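Local coordinates for protein insulinase family protease (Yersinia pestis, PDB 3GO9) that probably acts as a metallopeptidase of the insulinase family M16, hydrolysing peptide substrates, at residues 299-304 / 365-370. Residues are numbered along the deposited sequence; the frame is centred on the assembly and turned at random. Where two conformers were deposited one is given.
Sequences LFWHIK and FDALMT. With ZN (zinc ion), chain D.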
loop_
_atom_site.group_PDB
_atom_site.type_symbol
_atom_site.label_atom_id
_atom_site.label_comp_id
_atom_site.label_asym_id
_atom_site.label_seq_id
_atom_site.Cartn_x
_atom_site.Cartn_y
_atom_site.Cartn_z
ATOM N N LEU A 299 16.346 14.284 -6.195
ATOM C CA LEU A 299 17.241 14.411 -5.081
ATOM C C LEU A 299 17.828 13.053 -4.790
ATOM O O LEU A 299 19.044 12.947 -4.569
ATOM C CB LEU A 299 16.540 15.032 -3.896
ATOM C CG LEU A 299 16.183 14.361 -2.598
ATOM C CD1 LEU A 299 17.127 13.286 -2.150
ATOM C CD2 LEU A 299 16.146 15.473 -1.593
ATOM N N PHE A 300 17.014 12.003 -4.851
ATOM C CA PHE A 300 17.561 10.703 -4.513
ATOM C C PHE A 300 18.531 10.249 -5.572
ATOM O O PHE A 300 19.634 9.729 -5.298
ATOM C CB PHE A 300 16.506 9.648 -4.314
ATOM C CG PHE A 300 17.083 8.399 -3.776
ATOM C CD1 PHE A 300 17.699 8.407 -2.516
ATOM C CD2 PHE A 300 17.097 7.248 -4.529
ATOM C CE1 PHE A 300 18.264 7.281 -2.014
ATOM C CE2 PHE A 300 17.667 6.087 -3.996
ATOM C CZ PHE A 300 18.229 6.120 -2.728
ATOM N N TRP A 301 18.134 10.493 -6.803
ATOM C CA TRP A 301 18.942 10.226 -7.953
ATOM C C TRP A 301 20.328 10.916 -7.876
ATOM O O TRP A 301 21.351 10.282 -8.106
ATOM C CB TRP A 301 18.152 10.709 -9.154
ATOM C CG TRP A 301 18.864 10.773 -10.377
ATOM C CD1 TRP A 301 19.242 9.731 -11.158
ATOM C CD2 TRP A 301 19.277 11.973 -11.065
ATOM N NE1 TRP A 301 19.875 10.199 -12.280
ATOM C CE2 TRP A 301 19.908 11.569 -12.249
ATOM C CE3 TRP A 301 19.165 13.350 -10.786
ATOM C CZ2 TRP A 301 20.454 12.481 -13.157
ATOM C CZ3 TRP A 301 19.701 14.250 -11.688
ATOM C CH2 TRP A 301 20.340 13.810 -12.863
ATOM N N HIS A 302 20.319 12.188 -7.511
ATOM C CA HIS A 302 21.546 12.989 -7.444
ATOM C C HIS A 302 22.469 12.464 -6.355
ATOM O O HIS A 302 23.677 12.329 -6.588
ATOM C CB HIS A 302 21.215 14.402 -7.096
ATOM C CG HIS A 302 22.407 15.268 -6.935
ATOM N ND1 HIS A 302 23.035 15.843 -8.008
ATOM C CD2 HIS A 302 23.076 15.681 -5.832
ATOM C CE1 HIS A 302 24.077 16.539 -7.579
ATOM N NE2 HIS A 302 24.131 16.449 -6.264
ATOM N N ILE A 303 21.910 12.210 -5.178
ATOM C CA ILE A 303 22.714 11.693 -4.043
ATOM C C ILE A 303 23.281 10.327 -4.415
ATOM O O ILE A 303 24.466 10.063 -4.172
ATOM C CB ILE A 303 21.971 11.668 -2.699
ATOM C CG1 ILE A 303 21.496 13.073 -2.280
ATOM C CG2 ILE A 303 22.872 11.061 -1.581
ATOM C CD1 ILE A 303 20.529 13.040 -1.125
ATOM N N LYS A 304 22.483 9.462 -5.039
ATOM C CA LYS A 304 22.991 8.169 -5.447
ATOM C C LYS A 304 24.146 8.291 -6.393
ATOM O O LYS A 304 25.112 7.534 -6.264
ATOM C CB LYS A 304 21.905 7.350 -6.151
ATOM C CG LYS A 304 20.888 6.764 -5.234
ATOM C CD LYS A 304 20.335 5.457 -5.835
ATOM C CE LYS A 304 19.860 5.598 -7.300
ATOM N NZ LYS A 304 20.952 5.275 -8.291
ATOM N N PHE A 365 19.546 18.406 -14.822
ATOM C CA PHE A 365 18.125 18.496 -15.234
ATOM C C PHE A 365 17.864 17.904 -16.599
ATOM O O PHE A 365 16.976 17.090 -16.763
ATOM C CB PHE A 365 17.659 19.936 -15.156
ATOM C CG PHE A 365 16.215 20.153 -15.516
ATOM C CD1 PHE A 365 15.207 19.941 -14.576
ATOM C CD2 PHE A 365 15.860 20.608 -16.759
ATOM C CE1 PHE A 365 13.869 20.189 -14.918
ATOM C CE2 PHE A 365 14.531 20.835 -17.055
ATOM C CZ PHE A 365 13.567 20.632 -16.124
ATOM N N ASP A 366 18.662 18.273 -17.587
ATOM C CA ASP A 366 18.474 17.753 -18.934
ATOM C C ASP A 366 18.635 16.227 -18.982
ATOM O O ASP A 366 17.862 15.558 -19.674
ATOM C CB ASP A 366 19.472 18.442 -19.895
ATOM C CG ASP A 366 19.181 19.939 -20.089
ATOM O OD1 ASP A 366 18.152 20.454 -19.626
ATOM O OD2 ASP A 366 19.991 20.639 -20.718
ATOM N N ALA A 367 19.604 15.688 -18.221
ATOM C CA ALA A 367 19.791 14.242 -18.070
ATOM C C ALA A 367 18.545 13.556 -17.486
ATOM O O ALA A 367 18.050 12.522 -18.013
ATOM C CB ALA A 367 21.041 13.932 -17.169
ATOM N N LEU A 368 18.057 14.156 -16.404
ATOM C CA LEU A 368 16.865 13.677 -15.731
ATOM C C LEU A 368 15.684 13.655 -16.689
ATOM O O LEU A 368 14.965 12.628 -16.779
ATOM C CB LEU A 368 16.577 14.524 -14.493
ATOM C CG LEU A 368 15.356 14.121 -13.642
ATOM C CD1 LEU A 368 15.496 12.746 -13.026
ATOM C CD2 LEU A 368 15.108 15.174 -12.580
HETATM N N MSE A 369 15.475 14.755 -17.414
HETATM C CA MSE A 369 14.305 14.840 -18.260
HETATM C C MSE A 369 14.392 13.888 -19.463
HETATM O O MSE A 369 13.392 13.323 -19.859
HETATM C CB MSE A 369 14.035 16.302 -18.635
HETATM C CG MSE A 369 13.993 17.211 -17.377
HETATM SE SE MSE A 369 12.602 16.624 -16.138
HETATM C CE MSE A 369 11.343 17.433 -17.386
ATOM N N THR A 370 15.592 13.681 -20.021
ATOM C CA THR A 370 15.757 12.641 -21.058
ATOM C C THR A 370 15.316 11.259 -20.518
ATOM O O THR A 370 14.617 10.472 -21.200
ATOM C CB THR A 370 17.242 12.624 -21.563
ATOM O OG1 THR A 370 17.522 13.877 -22.189
ATOM C CG2 THR A 370 17.509 11.508 -22.561
HETATM ZN ZN ZN D . 25.510 17.118 -4.934
HETATM O O HOH W 1 25.223 19.050 -4.568
#
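The indole of Trp301 is the one flat group of segments 299-304 and 365-370 that reaches across, and Leu368 lies over one of its faces. CB of Leu368 stands 4.2 Å from CH2 of Trp301, while its CD1 sits 4.3 Å above the ring plane, displaced toward the rim. Ala367 approaches obliquely: its CB is 4.3 Å from CZ2 of Trp301. The touching atoms are thus the outer carbons of the benzo ring, which reach the neighbouring helix because CG is anti to the backbone N (chi1 169°) and the side chain extends away from its own helix. A tryptophan suits this place, since the CA atoms of Trp301 and Leu368 are 8.8 Å apart and a broad ring spans much of that separation; the methyl of Ala367 takes up little room beside it. No hydrogen bond crosses the interface, so it rests on apolar contact. Glu364 and Gln371 also touch Trp301. Leu368, apolar and buried, suits its place between helices, packing on Leu294 and Ala298 of Trp301's own helix and on Leu427 of helix 424-435.

One residue on, the imidazole of His302 offers a good zinc ligand, NE2, 2.0 Å from the zinc ion. Glu351 OE1 also binds it, as does a water, so the ion links helices 283-309 and 341-358. On the second helix, Thr370 OG1 donates to Asp366 O at 3.0 Å, and its own backbone N reaches that oxygen from the opposite face of the carbonyl plane. The two segments bury 142 Å², part of the longer packing of helices 283-309 and 362-377: apolar helix-helix packing within the M16 inactive domain, an indole of one helix set against Ala and Leu of the next.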